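Ifi204 (Mus musculus domesticus, PDB 5YZW) probably senses DNA in innate immunity as an interferon-inducible PYHIN-family protein, binding it through HIN domains such as the one in this structure. Local coordinates at residues 19-24 against 29-34; 23-28 against 184-189; 9-14 against 42-47. All blocks are in the same frame, centred on the assembly; numbering follows the deposited sequence.

Interaction 1. Residues 19-24 against 29-34; sequences TEPFTY and DKRMFH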
loop_
_atom_site.group_PDB
_atom_site.type_symbol
_atom_site.label_atom_id
_atom_site.label_comp_id
_atom_site.label_asym_id
_atom_site.label_seq_id
_atom_site.Cartn_x
_atom_site.Cartn_y
_atom_site.Cartn_z
ATOM N N THR A 19 -4.207 -1.271 6.474
ATOM C CA THR A 19 -5.359 -0.427 6.161
ATOM C C THR A 19 -6.634 -1.154 6.549
ATOM O O THR A 19 -6.668 -2.383 6.639
ATOM C CB THR A 19 -5.488 -0.072 4.670
ATOM O OG1 THR A 19 -5.982 -1.215 3.941
ATOM C CG2 THR A 19 -4.191 0.445 4.071
ATOM N N GLU A 20 -7.703 -0.375 6.729
ATOM C CA GLU A 20 -9.034 -0.941 6.835
ATOM C C GLU A 20 -9.341 -1.710 5.552
ATOM O O GLU A 20 -8.721 -1.467 4.508
ATOM C CB GLU A 20 -10.070 0.173 7.033
ATOM C CG GLU A 20 -10.107 1.111 5.833
ATOM C CD GLU A 20 -11.106 2.261 5.974
ATOM O OE1 GLU A 20 -12.013 2.189 6.833
ATOM O OE2 GLU A 20 -10.966 3.244 5.218
ATOM N N PRO A 21 -10.297 -2.627 5.589
ATOM C CA PRO A 21 -10.712 -3.276 4.345
ATOM C C PRO A 21 -11.553 -2.322 3.507
ATOM O O PRO A 21 -12.168 -1.377 4.009
ATOM C CB PRO A 21 -11.531 -4.485 4.811
ATOM C CG PRO A 21 -11.885 -4.198 6.231
ATOM C CD PRO A 21 -10.870 -3.269 6.787
ATOM N N PHE A 22 -11.570 -2.583 2.207
ATOM C CA PHE A 22 -12.279 -1.708 1.283
ATOM C C PHE A 22 -12.650 -2.522 0.056
ATOM O O PHE A 22 -12.076 -3.589 -0.214
ATOM C CB PHE A 22 -11.440 -0.472 0.910
ATOM C CG PHE A 22 -10.152 -0.800 0.192
ATOM C CD1 PHE A 22 -8.983 -1.037 0.900
ATOM C CD2 PHE A 22 -10.121 -0.875 -1.194
ATOM C CE1 PHE A 22 -7.802 -1.348 0.240
ATOM C CE2 PHE A 22 -8.963 -1.190 -1.859
ATOM C CZ PHE A 22 -7.789 -1.419 -1.148
ATOM N N THR A 23 -13.672 -2.033 -0.635
ATOM C CA THR A 23 -14.177 -2.646 -1.852
ATOM C C THR A 23 -13.373 -2.160 -3.048
ATOM O O THR A 23 -13.368 -0.964 -3.354
ATOM C CB THR A 23 -15.660 -2.309 -2.017
ATOM O OG1 THR A 23 -16.333 -2.464 -0.756
ATOM C CG2 THR A 23 -16.314 -3.165 -3.084
ATOM N N TYR A 24 -12.694 -3.083 -3.719
ATOM C CA TYR A 24 -11.899 -2.732 -4.882
ATOM C C TYR A 24 -12.567 -3.131 -6.186
ATOM O O TYR A 24 -12.185 -2.620 -7.240
ATOM C CB TYR A 24 -10.508 -3.371 -4.794
ATOM C CG TYR A 24 -10.485 -4.876 -4.918
ATOM C CD1 TYR A 24 -10.687 -5.697 -3.803
ATOM C CD2 TYR A 24 -10.240 -5.482 -6.144
ATOM C CE1 TYR A 24 -10.671 -7.085 -3.918
ATOM C CE2 TYR A 24 -10.209 -6.864 -6.268
ATOM C CZ TYR A 24 -10.423 -7.658 -5.151
ATOM O OH TYR A 24 -10.407 -9.020 -5.268
ATOM N N ASP A 29 -18.557 -6.624 -5.077
ATOM C CA ASP A 29 -18.291 -6.295 -3.679
ATOM C C ASP A 29 -17.061 -7.055 -3.177
ATOM O O ASP A 29 -17.017 -7.526 -2.038
ATOM C CB ASP A 29 -19.527 -6.578 -2.812
ATOM C CG ASP A 29 -19.400 -6.023 -1.406
ATOM O OD1 ASP A 29 -19.099 -4.812 -1.288
ATOM O OD2 ASP A 29 -19.496 -6.815 -0.415
ATOM N N LYS A 30 -16.060 -7.197 -4.052
ATOM C CA LYS A 30 -14.815 -7.856 -3.670
ATOM C C LYS A 30 -14.022 -6.962 -2.725
ATOM O O LYS A 30 -13.899 -5.753 -2.952
ATOM C CB LYS A 30 -13.973 -8.188 -4.901
ATOM C CG LYS A 30 -14.588 -9.209 -5.852
ATOM C CD LYS A 30 -13.485 -9.940 -6.630
ATOM C CE LYS A 30 -14.019 -10.471 -7.955
ATOM N NZ LYS A 30 -13.059 -11.413 -8.593
ATOM N N ARG A 31 -13.475 -7.561 -1.659
ATOM C CA ARG A 31 -12.801 -6.812 -0.607
ATOM C C ARG A 31 -11.334 -7.208 -0.479
ATOM O O ARG A 31 -10.945 -8.352 -0.759
ATOM C CB ARG A 31 -13.495 -7.002 0.753
ATOM C CG ARG A 31 -15.011 -6.821 0.711
ATOM C CD ARG A 31 -15.439 -5.395 1.077
ATOM N NE ARG A 31 -15.185 -5.027 2.472
ATOM C CZ ARG A 31 -15.391 -3.802 2.955
ATOM N NH1 ARG A 31 -15.845 -2.849 2.145
ATOM N NH2 ARG A 31 -15.154 -3.526 4.236
ATOM N N MET A 32 -10.531 -6.249 -0.017
ATOM C CA MET A 32 -9.119 -6.485 0.243
ATOM C C MET A 32 -8.672 -5.491 1.309
ATOM O O MET A 32 -9.383 -4.528 1.610
ATOM C CB MET A 32 -8.301 -6.345 -1.045
ATOM C CG MET A 32 -8.016 -4.899 -1.413
ATOM S SD MET A 32 -7.193 -4.733 -2.998
ATOM C CE MET A 32 -5.501 -5.130 -2.527
ATOM N N PHE A 33 -7.501 -5.749 1.915
ATOM C CA PHE A 33 -6.760 -4.688 2.591
ATOM C C PHE A 33 -5.272 -4.857 2.315
ATOM O O PHE A 33 -4.822 -5.872 1.762
ATOM C CB PHE A 33 -7.044 -4.602 4.103
ATOM C CG PHE A 33 -6.731 -5.868 4.874
ATOM C CD1 PHE A 33 -5.450 -6.104 5.358
ATOM C CD2 PHE A 33 -7.718 -6.792 5.141
ATOM C CE1 PHE A 33 -5.144 -7.277 6.108
ATOM C CE2 PHE A 33 -7.432 -7.969 5.878
ATOM C CZ PHE A 33 -6.143 -8.202 6.353
ATOM N N HIS A 34 -4.514 -3.820 2.673
ATOM C CA HIS A 34 -3.067 -3.769 2.507
ATOM C C HIS A 34 -2.413 -3.857 3.878
ATOM O O HIS A 34 -2.951 -3.342 4.865
ATOM C CB HIS A 34 -2.617 -2.466 1.828
ATOM C CG HIS A 34 -2.876 -2.411 0.355
ATOM N ND1 HIS A 34 -1.960 -2.838 -0.584
ATOM C CD2 HIS A 34 -3.933 -1.935 -0.341
ATOM C CE1 HIS A 34 -2.460 -2.657 -1.794
ATOM N NE2 HIS A 34 -3.659 -2.118 -1.675
HETATM O O HOH W 1 -11.213 -10.171 -2.880
#
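The hairpin of strands 11-25 and 30-38 holds Phe22 and Met32 as an antiparallel hydrogen-bonded pair, their side chains side by side on one face. Phe22 N reaches Met32 O at 3.0 Å, Met32 N returns to Phe22 O, and Tyr24 N closes on Lys30 O. Next, Thr23 and Arg31 form the non-hydrogen-bonded pair on the other face. Arg31 bends at chi2 (-94°) and chi3, folding its guanidinium back over the backbone of Pro21 and Phe22. Arg31 NH1 donates within the guanidinium plane to Thr23 OG1 at 3.0 Å. On the Phe22 face, Met32 CG packs on Phe22 CZ at 3.5 Å, while Met32 SD lies 4.1 Å from the centroid of the Tyr24 ring and 30° off its normal, an oblique Met-aromatic contact. The Tyr24 ring crosses Met32 at about a right angle, and a water joins Tyr24 OH to Arg31 O. At the far end Thr19 OG1 accepts from His34 N at 3.2 Å, nearly straight (178°), and donates to Glu20 O, so this buried hydroxyl is used twice. His34 NE2 turns to His187 O. Such alternation of paired residues over two faces is typical of an antiparallel beta hairpin, here in an OB-clan HIN domain.

Interaction 2. Residues 23-28 against 184-189; sequences TYDLKE and SVRHSY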
loop_
_atom_site.group_PDB
_atom_site.type_symbol
_atom_site.label_atom_id
_atom_site.label_comp_id
_atom_site.label_asym_id
_atom_site.label_seq_id
_atom_site.Cartn_x
_atom_site.Cartn_y
_atom_site.Cartn_z
ATOM N N THR A 23 -13.672 -2.033 -0.635
ATOM C CA THR A 23 -14.177 -2.646 -1.852
ATOM C C THR A 23 -13.373 -2.160 -3.048
ATOM O O THR A 23 -13.368 -0.964 -3.354
ATOM C CB THR A 23 -15.660 -2.309 -2.017
ATOM O OG1 THR A 23 -16.333 -2.464 -0.756
ATOM C CG2 THR A 23 -16.314 -3.165 -3.084
ATOM N N TYR A 24 -12.694 -3.083 -3.719
ATOM C CA TYR A 24 -11.899 -2.732 -4.882
ATOM C C TYR A 24 -12.567 -3.131 -6.186
ATOM O O TYR A 24 -12.185 -2.620 -7.240
ATOM C CB TYR A 24 -10.508 -3.371 -4.794
ATOM C CG TYR A 24 -10.485 -4.876 -4.918
ATOM C CD1 TYR A 24 -10.687 -5.697 -3.803
ATOM C CD2 TYR A 24 -10.240 -5.482 -6.144
ATOM C CE1 TYR A 24 -10.671 -7.085 -3.918
ATOM C CE2 TYR A 24 -10.209 -6.864 -6.268
ATOM C CZ TYR A 24 -10.423 -7.658 -5.151
ATOM O OH TYR A 24 -10.407 -9.020 -5.268
ATOM N N ASP A 25 -13.554 -4.020 -6.146
ATOM C CA ASP A 25 -14.375 -4.332 -7.315
ATOM C C ASP A 25 -15.821 -4.111 -6.878
ATOM O O ASP A 25 -16.399 -4.945 -6.169
ATOM C CB ASP A 25 -14.095 -5.753 -7.813
ATOM C CG ASP A 25 -14.961 -6.159 -9.003
ATOM O OD1 ASP A 25 -16.071 -5.614 -9.175
ATOM O OD2 ASP A 25 -14.520 -7.035 -9.781
ATOM N N LEU A 26 -16.401 -2.975 -7.291
ATOM C CA LEU A 26 -17.729 -2.615 -6.807
ATOM C C LEU A 26 -18.816 -3.511 -7.377
ATOM O O LEU A 26 -19.886 -3.616 -6.773
ATOM C CB LEU A 26 -18.057 -1.152 -7.131
ATOM C CG LEU A 26 -17.526 -0.099 -6.148
ATOM C CD1 LEU A 26 -17.938 1.317 -6.575
ATOM C CD2 LEU A 26 -17.956 -0.389 -4.710
ATOM N N LYS A 27 -18.563 -4.165 -8.513
ATOM C CA LYS A 27 -19.596 -4.977 -9.152
ATOM C C LYS A 27 -19.969 -6.178 -8.293
ATOM O O LYS A 27 -21.158 -6.470 -8.102
ATOM C CB LYS A 27 -19.122 -5.434 -10.532
ATOM C CG LYS A 27 -20.132 -6.282 -11.291
ATOM C CD LYS A 27 -19.890 -6.199 -12.798
ATOM C CE LYS A 27 -20.770 -7.186 -13.555
ATOM N NZ LYS A 27 -20.538 -7.117 -15.028
ATOM N N GLU A 28 -18.962 -6.888 -7.772
ATOM C CA GLU A 28 -19.159 -8.081 -6.954
ATOM C C GLU A 28 -18.733 -7.875 -5.504
ATOM O O GLU A 28 -18.586 -8.851 -4.770
ATOM C CB GLU A 28 -18.419 -9.284 -7.547
ATOM C CG GLU A 28 -18.297 -9.231 -9.062
ATOM C CD GLU A 28 -18.043 -10.590 -9.705
ATOM O OE1 GLU A 28 -18.800 -11.544 -9.422
ATOM O OE2 GLU A 28 -17.087 -10.699 -10.506
ATOM N N SER A 184 -4.137 6.394 -9.467
ATOM C CA SER A 184 -4.968 5.376 -8.845
ATOM C C SER A 184 -5.164 4.212 -9.807
ATOM O O SER A 184 -5.328 4.408 -11.015
ATOM C CB SER A 184 -6.315 5.980 -8.459
ATOM O OG SER A 184 -7.096 6.223 -9.621
ATOM N N VAL A 185 -5.124 2.995 -9.266
ATOM C CA VAL A 185 -5.339 1.761 -10.019
ATOM C C VAL A 185 -6.244 0.847 -9.199
ATOM O O VAL A 185 -6.680 1.195 -8.094
ATOM C CB VAL A 185 -4.020 1.033 -10.368
ATOM C CG1 VAL A 185 -3.194 1.822 -11.402
ATOM C CG2 VAL A 185 -3.225 0.748 -9.112
ATOM N N ARG A 186 -6.487 -0.354 -9.737
ATOM C CA ARG A 186 -7.517 -1.241 -9.196
ATOM C C ARG A 186 -7.330 -1.539 -7.699
ATOM O O ARG A 186 -8.318 -1.621 -6.954
ATOM C CB ARG A 186 -7.537 -2.545 -9.992
ATOM C CG ARG A 186 -8.660 -3.502 -9.587
ATOM C CD ARG A 186 -8.728 -4.661 -10.555
ATOM N NE ARG A 186 -9.512 -5.793 -10.058
ATOM C CZ ARG A 186 -10.843 -5.847 -10.053
ATOM N NH1 ARG A 186 -11.555 -4.823 -10.504
ATOM N NH2 ARG A 186 -11.463 -6.928 -9.594
ATOM N N HIS A 187 -6.090 -1.729 -7.240
ATOM C CA HIS A 187 -5.857 -2.082 -5.835
ATOM C C HIS A 187 -5.461 -0.885 -4.985
ATOM O O HIS A 187 -5.013 -1.068 -3.847
ATOM C CB HIS A 187 -4.789 -3.172 -5.701
ATOM C CG HIS A 187 -5.164 -4.468 -6.348
ATOM N ND1 HIS A 187 -4.231 -5.383 -6.788
ATOM C CD2 HIS A 187 -6.376 -4.998 -6.640
ATOM C CE1 HIS A 187 -4.852 -6.412 -7.333
ATOM N NE2 HIS A 187 -6.154 -6.200 -7.260
ATOM N N SER A 188 -5.609 0.332 -5.506
ATOM C CA SER A 188 -5.185 1.504 -4.758
ATOM C C SER A 188 -6.059 1.739 -3.545
ATOM O O SER A 188 -7.236 1.356 -3.479
ATOM C CB SER A 188 -5.204 2.791 -5.617
ATOM O OG SER A 188 -4.363 2.682 -6.749
ATOM N N TYR A 189 -5.469 2.441 -2.589
ATOM C CA TYR A 189 -6.176 2.862 -1.395
ATOM C C TYR A 189 -5.602 4.207 -0.986
ATOM O O TYR A 189 -4.410 4.472 -1.166
ATOM C CB TYR A 189 -6.033 1.831 -0.242
ATOM C CG TYR A 189 -6.598 2.345 1.070
ATOM C CD1 TYR A 189 -7.956 2.229 1.359
ATOM C CD2 TYR A 189 -5.783 2.968 2.004
ATOM C CE1 TYR A 189 -8.488 2.730 2.561
ATOM C CE2 TYR A 189 -6.295 3.463 3.201
ATOM C CZ TYR A 189 -7.644 3.350 3.476
ATOM O OH TYR A 189 -8.136 3.845 4.672
#
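The Arg186 guanidinium has Tyr24 CD2 over one face, 3.7 Å above its plane, and Asp25 OD2 at its edge; the Tyr24 ring stands nearly upright to it, the planes 81° apart, with Arg186 NE near the ring's edge. The other aromatic partner, His187, directs its edge toward the Tyr24 face in an offset edge-to-face pair, centroids 5.5 Å apart and planes at 82°. These groups bridge the two OB folds of the HIN domain, joining the end of the first hairpin strand to a type I beta turn, Val185 to Ser188, between strands 180-183 and 189-192. The Arg186 chain runs extended from CG to NE, which carries its NH2 to Asp25 OD2 for a salt bridge of 3.1 Å. That bond is straight, 174° at the hydrogen, and arrives on the anti side of the carboxylate, tilted somewhat out of its plane. The same carboxylate works within its own loop, where OD1 accepts from Lys27 N at 3.0 Å in an Asx turn. Were Asp25 an alanine, the Arg186 guanidinium would probably lose this anionic mate and the Lys27 amide its acceptor. His187 ND1 is bound to Lys47, while its CD2 meets Tyr24 CD2 at 3.9 Å.

Interaction 3. Residues 9-14 against 42-47; sequences GPKQVM and EFFRVK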
loop_
_atom_site.group_PDB
_atom_site.type_symbol
_atom_site.label_atom_id
_atom_site.label_comp_id
_atom_site.label_asym_id
_atom_site.label_seq_id
_atom_site.Cartn_x
_atom_site.Cartn_y
_atom_site.Cartn_z
ATOM N N GLY A 9 5.811 -21.318 1.852
ATOM C CA GLY A 9 5.943 -20.804 3.197
ATOM C C GLY A 9 6.272 -21.947 4.131
ATOM O O GLY A 9 6.672 -23.027 3.677
ATOM N N PRO A 10 6.120 -21.738 5.460
ATOM C CA PRO A 10 5.619 -20.473 6.036
ATOM C C PRO A 10 6.669 -19.360 6.204
ATOM O O PRO A 10 7.832 -19.650 6.495
ATOM C CB PRO A 10 5.095 -20.908 7.404
ATOM C CG PRO A 10 6.037 -22.099 7.810
ATOM C CD PRO A 10 6.465 -22.744 6.493
ATOM N N LYS A 11 6.255 -18.105 5.995
ATOM C CA LYS A 11 7.063 -16.937 6.345
ATOM C C LYS A 11 6.548 -16.370 7.660
ATOM O O LYS A 11 5.348 -16.098 7.797
ATOM C CB LYS A 11 7.007 -15.839 5.266
ATOM C CG LYS A 11 8.069 -14.710 5.468
ATOM C CD LYS A 11 7.890 -13.492 4.481
ATOM C CE LYS A 11 7.971 -13.938 3.042
ATOM N NZ LYS A 11 9.270 -14.626 2.759
ATOM N N GLN A 12 7.452 -16.167 8.611
ATOM C CA GLN A 12 7.103 -15.720 9.955
ATOM C C GLN A 12 7.388 -14.236 10.055
ATOM O O GLN A 12 8.542 -13.822 9.931
ATOM C CB GLN A 12 7.900 -16.472 11.028
ATOM C CG GLN A 12 7.247 -17.725 11.544
ATOM C CD GLN A 12 8.017 -18.336 12.706
ATOM O OE1 GLN A 12 8.818 -17.658 13.362
ATOM N NE2 GLN A 12 7.755 -19.617 12.984
ATOM N N VAL A 13 6.345 -13.433 10.287
ATOM C CA VAL A 13 6.480 -11.979 10.217
ATOM C C VAL A 13 5.766 -11.297 11.377
ATOM O O VAL A 13 4.838 -11.838 11.984
ATOM C CB VAL A 13 5.966 -11.394 8.873
ATOM C CG1 VAL A 13 6.697 -12.009 7.710
ATOM C CG2 VAL A 13 4.459 -11.628 8.713
ATOM N N MET A 14 6.205 -10.075 11.657
ATOM C CA MET A 14 5.455 -9.165 12.503
ATOM C C MET A 14 4.685 -8.179 11.628
ATOM O O MET A 14 5.245 -7.607 10.693
ATOM C CB MET A 14 6.368 -8.401 13.457
ATOM C CG MET A 14 5.552 -7.678 14.521
ATOM S SD MET A 14 6.495 -6.650 15.645
ATOM C CE MET A 14 6.910 -7.833 16.942
ATOM N N GLU A 42 13.889 -8.190 6.545
ATOM C CA GLU A 42 13.240 -7.650 5.352
ATOM C C GLU A 42 11.806 -7.253 5.678
ATOM O O GLU A 42 11.209 -7.750 6.630
ATOM C CB GLU A 42 13.210 -8.662 4.204
ATOM C CG GLU A 42 14.549 -9.034 3.611
ATOM C CD GLU A 42 14.403 -10.118 2.570
ATOM O OE1 GLU A 42 14.101 -11.278 2.959
ATOM O OE2 GLU A 42 14.563 -9.806 1.367
ATOM N N PHE A 43 11.247 -6.347 4.880
ATOM C CA PHE A 43 9.834 -6.034 5.007
ATOM C C PHE A 43 9.129 -6.316 3.693
ATOM O O PHE A 43 9.733 -6.280 2.620
ATOM C CB PHE A 43 9.590 -4.595 5.463
ATOM C CG PHE A 43 9.871 -3.542 4.423
ATOM C CD1 PHE A 43 11.133 -2.989 4.303
ATOM C CD2 PHE A 43 8.852 -3.057 3.614
ATOM C CE1 PHE A 43 11.391 -2.000 3.365
ATOM C CE2 PHE A 43 9.108 -2.063 2.666
ATOM C CZ PHE A 43 10.378 -1.539 2.551
ATOM N N PHE A 44 7.852 -6.632 3.794
ATOM C CA PHE A 44 7.068 -7.046 2.643
ATOM C C PHE A 44 5.762 -6.281 2.621
ATOM O O PHE A 44 5.153 -6.035 3.671
ATOM C CB PHE A 44 6.792 -8.552 2.669
ATOM C CG PHE A 44 8.051 -9.395 2.680
ATOM C CD1 PHE A 44 8.676 -9.725 3.864
ATOM C CD2 PHE A 44 8.631 -9.794 1.487
ATOM C CE1 PHE A 44 9.839 -10.488 3.863
ATOM C CE2 PHE A 44 9.796 -10.544 1.476
ATOM C CZ PHE A 44 10.392 -10.902 2.663
ATOM N N ARG A 45 5.322 -5.921 1.418
ATOM C CA ARG A 45 4.009 -5.328 1.227
ATOM C C ARG A 45 3.034 -6.423 0.822
ATOM O O ARG A 45 3.301 -7.183 -0.109
ATOM C CB ARG A 45 4.084 -4.212 0.180
ATOM C CG ARG A 45 4.481 -2.904 0.803
ATOM C CD ARG A 45 5.075 -1.927 -0.215
ATOM N NE ARG A 45 5.623 -0.748 0.452
ATOM C CZ ARG A 45 5.849 0.418 -0.145
ATOM N NH1 ARG A 45 5.572 0.574 -1.435
ATOM N NH2 ARG A 45 6.350 1.428 0.551
ATOM N N VAL A 46 1.929 -6.528 1.555
ATOM C CA VAL A 46 1.008 -7.652 1.477
ATOM C C VAL A 46 -0.344 -7.160 0.989
ATOM O O VAL A 46 -0.869 -6.164 1.503
ATOM C CB VAL A 46 0.846 -8.346 2.845
ATOM C CG1 VAL A 46 -0.099 -9.546 2.730
ATOM C CG2 VAL A 46 2.205 -8.782 3.375
ATOM N N LYS A 47 -0.920 -7.892 0.042
ATOM C CA LYS A 47 -2.296 -7.727 -0.396
ATOM C C LYS A 47 -3.107 -8.908 0.115
ATOM O O LYS A 47 -2.836 -10.058 -0.252
ATOM C CB LYS A 47 -2.366 -7.647 -1.918
ATOM C CG LYS A 47 -2.020 -6.270 -2.475
ATOM C CD LYS A 47 -1.726 -6.351 -3.983
ATOM C CE LYS A 47 -1.574 -4.956 -4.618
ATOM N NZ LYS A 47 -1.372 -5.096 -6.080
#
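A lysine-on-phenylalanine contact, part CH-pi and part cation-pi, links Lys11 to Phe44 at the surface of the first beta sheet, between the beginnings of strands 11-25 and 43-48. It is small, burying 103 Å² in all, and no hydrogen bond crosses it. The two side chains come from opposite directions, and the aliphatic end of the lysine settles over one face of the ring. Lys11 CD comes closest, 3.6 Å from Phe44 CE1. Beyond it, Lys11 CE stands 4.0 Å from the centroid of the Phe44 ring and only 15° off the ring normal, which identifies the CH-pi component. The ammonium group is less central: Lys11 NZ is 4.5 Å from the same Phe44 centroid and 33° off the normal, displaced toward Phe44 CZ, so the cation-pi term is off-centre.

The torsions account for this path. Lys11 starts out with CG trans to the backbone N (chi1 -169°); the extended chi1 and chi2 carry CD to the ring, and the bends at chi3 and chi4 then turn CE over its face and NZ toward its rim.

In the OB-clan fold of the HIN domain the two strands are not direct partners here: Lys11 pairs by its backbone with Ile65 of strand 62-71, and Phe44 with Val37 of strand 30-38. The contact therefore spans the curved sheet through side chains, and Leu75 of strand 74-77 touches both Lys11 and Phe44. Lys11 NZ also makes a weak hydrogen bond to Tyr68 OH, giving the ammonium a polar partner besides the ring. The carboxylate of Glu42 lies nearby without touching, its OE1 5.9 Å from Lys11 NZ, and would probably add a mild attraction for the ammonium.

How the interactions relate
Interactions 1 and 2 share Thr23 and Tyr24 and have centres about 8 Å apart; Tyr24 takes part in both contacts, so the end of the hairpin and the 184-189 turn meet at that residue. Further bonds tie them, probably His34 NE2 to His187 O at 2.8 Å and Glu20 OE2 to Tyr189 OH at 2.9 Å, and Phe22 packs on Tyr189. Interaction 3 lies farther off, its centre about 19 Å from that of interaction 1 and 23 Å from that of interaction 2, yet its segment 42-47 extends back to both: Lys47 CG packs 3.7 Å from Met32 CE, and Lys47 NZ probably bonds His187 ND1 at 3.0 Å. Strand 11-25 serves all three contacts.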